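Local coordinates for dodecin (Thermus thermophilus, PDB 2UX9), which binds and sequesters flavins such as FMN and FAD, probably as a storage protein, in a hollow twelve-subunit shell, and can also bind coenzyme A, at residues A20-A25 and V58-G63. The protein carries 1 engineered substitution. Residues are numbered along the deposited sequence; the frame is centred on the assembly and turned at random. Where two conformers were deposited one is given.
Sequences AAIQAA and VVLEVG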
loop_
_atom_site.group_PDB
_atom_site.type_symbol
_atom_site.label_atom_id
_atom_site.label_comp_id
_atom_site.label_asym_id
_atom_site.label_seq_id
_atom_site.Cartn_x
_atom_site.Cartn_y
_atom_site.Cartn_z
ATOM N N ALA C 20 3.847 21.011 -16.831
ATOM C CA ALA C 20 4.197 22.354 -16.384
ATOM C C ALA C 20 4.358 22.397 -14.864
ATOM O O ALA C 20 5.235 23.101 -14.361
ATOM C CB ALA C 20 3.145 23.369 -16.849
ATOM N N ALA C 21 3.532 21.657 -14.132
ATOM C CA ALA C 21 3.645 21.637 -12.673
ATOM C C ALA C 21 4.941 20.952 -12.231
ATOM O O ALA C 21 5.658 21.443 -11.348
ATOM C CB ALA C 21 2.439 20.950 -12.064
ATOM N N ILE C 22 5.271 19.835 -12.875
ATOM C CA ILE C 22 6.539 19.165 -12.603
ATOM C C ILE C 22 7.702 20.110 -12.913
ATOM O O ILE C 22 8.627 20.262 -12.117
ATOM C CB ILE C 22 6.658 17.877 -13.433
ATOM C CG1 ILE C 22 5.624 16.850 -12.950
ATOM C CG2 ILE C 22 8.067 17.307 -13.341
ATOM C CD1 ILE C 22 5.427 15.669 -13.885
ATOM N N GLN C 23 7.654 20.750 -14.072
ATOM C CA GLN C 23 8.738 21.635 -14.480
ATOM C C GLN C 23 8.895 22.821 -13.532
ATOM O O GLN C 23 10.010 23.267 -13.289
ATOM C CB GLN C 23 8.537 22.127 -15.921
ATOM C CG GLN C 23 8.661 21.036 -16.995
ATOM C CD GLN C 23 10.092 20.721 -17.393
ATOM O OE1 GLN C 23 11.006 20.727 -16.573
ATOM N NE2 GLN C 23 10.288 20.416 -18.672
ATOM N N ALA C 24 7.791 23.329 -12.992
ATOM C CA ALA C 24 7.867 24.434 -12.035
ATOM C C ALA C 24 8.619 24.009 -10.779
ATOM O O ALA C 24 9.452 24.760 -10.253
ATOM C CB ALA C 24 6.472 24.935 -11.670
ATOM N N ALA C 25 8.344 22.810 -10.281
ATOM C CA ALA C 25 9.055 22.331 -9.093
ATOM C C ALA C 25 10.546 22.200 -9.379
ATOM O O ALA C 25 11.380 22.617 -8.582
ATOM C CB ALA C 25 8.483 21.015 -8.591
ATOM N N VAL C 58 1.366 18.679 -8.422
ATOM C CA VAL C 58 2.050 17.405 -8.546
ATOM C C VAL C 58 3.051 17.300 -7.408
ATOM O O VAL C 58 3.952 18.132 -7.289
ATOM C CB VAL C 58 2.732 17.277 -9.896
ATOM C CG1 VAL C 58 3.460 15.947 -9.986
ATOM C CG2 VAL C 58 1.702 17.399 -11.008
ATOM N N VAL C 59 2.851 16.307 -6.552
ATOM C CA VAL C 59 3.704 16.061 -5.409
ATOM C C VAL C 59 4.786 15.124 -5.883
ATOM O O VAL C 59 4.484 14.047 -6.382
ATOM C CB VAL C 59 2.925 15.405 -4.262
ATOM C CG1 VAL C 59 3.847 15.188 -3.033
ATOM C CG2 VAL C 59 1.678 16.230 -3.905
ATOM N N LEU C 60 6.045 15.533 -5.765
ATOM C CA LEU C 60 7.119 14.691 -6.238
ATOM C C LEU C 60 8.314 14.688 -5.314
ATOM O O LEU C 60 8.564 15.644 -4.585
ATOM C CB LEU C 60 7.519 15.050 -7.675
ATOM C CG LEU C 60 8.109 16.432 -7.946
ATOM C CD1 LEU C 60 8.558 16.582 -9.404
ATOM C CD2 LEU C 60 7.148 17.550 -7.596
ATOM N N GLU C 61 9.018 13.571 -5.317
ATOM C CA GLU C 61 10.322 13.440 -4.674
ATOM C C GLU C 61 11.389 13.768 -5.697
ATOM O O GLU C 61 11.297 13.316 -6.843
ATOM C CB GLU C 61 10.532 12.006 -4.196
ATOM C CG GLU C 61 9.554 11.546 -3.121
ATOM C CD GLU C 61 9.940 12.009 -1.735
ATOM O OE1 GLU C 61 9.151 11.781 -0.800
ATOM O OE2 GLU C 61 11.031 12.597 -1.573
ATOM N N VAL C 62 12.390 14.531 -5.290
ATOM C CA VAL C 62 13.483 14.892 -6.166
ATOM C C VAL C 62 14.765 14.379 -5.511
ATOM O O VAL C 62 15.039 14.695 -4.345
ATOM C CB VAL C 62 13.518 16.409 -6.368
ATOM C CG1 VAL C 62 14.661 16.787 -7.228
ATOM C CG2 VAL C 62 12.179 16.893 -6.984
ATOM N N GLY C 63 15.530 13.576 -6.246
ATOM C CA GLY C 63 16.778 13.001 -5.767
ATOM C C GLY C 63 17.984 13.707 -6.351
ATOM O O GLY C 63 18.048 13.954 -7.565
#
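Helix segment 20-25 lies over strand segment 58-63 with Ala-21 nearest Val-58, their CA atoms 6.1 Å apart. The two axes come within 8.6 Å and make an angle of 46° between their N-to-C directions, so the chains run roughly the same way and diverge toward their C-terminal ends; by Val-62 the strand has left this part of the helix and meets Leu-26, one residue further along it. No hydrogen bond joins the segments, and the contact is wholly apolar.

Two alanines a helical turn apart, Ala-21 and Ala-25, both point at the strand, and their short side chains let the helix come close to the sheet. The methyl of Ala-21 meets Val-58 CG2 at 3.8 Å, and Ala-25 CB touches Leu-60 CD2 at the same separation. Dodecin is a small beta-alpha-beta-beta protein whose one helix packs on a three-stranded antiparallel sheet; strand 52-65 is the middle strand, flanked by 4-14 and 36-49. Alternation along it sends Val-58 and Leu-60 toward the helix, whereas Val-59 lies on the opposite face, where it touches FMN.

Ile-22 lies beside the alanines and reaches both strand residues with its larger branched side chain. Its CG1 packs 3.8 Å from Val-58 CG1, while CG2, anti to the backbone N (chi1 of CG1 -67°), reaches Leu-60 CD1 at 4.0 Å. Beta-branching thus suits both partners: Val-58 offers one methyl to Ala-21 and the other to Ile-22. Leu-60 divides its contacts likewise from a longer stem, giving CD1 to Ile-22 and CD2 to Ala-25. Ile-22 also packs on Val-53 of a second subunit, so the same side chain takes part in an interface between subunits.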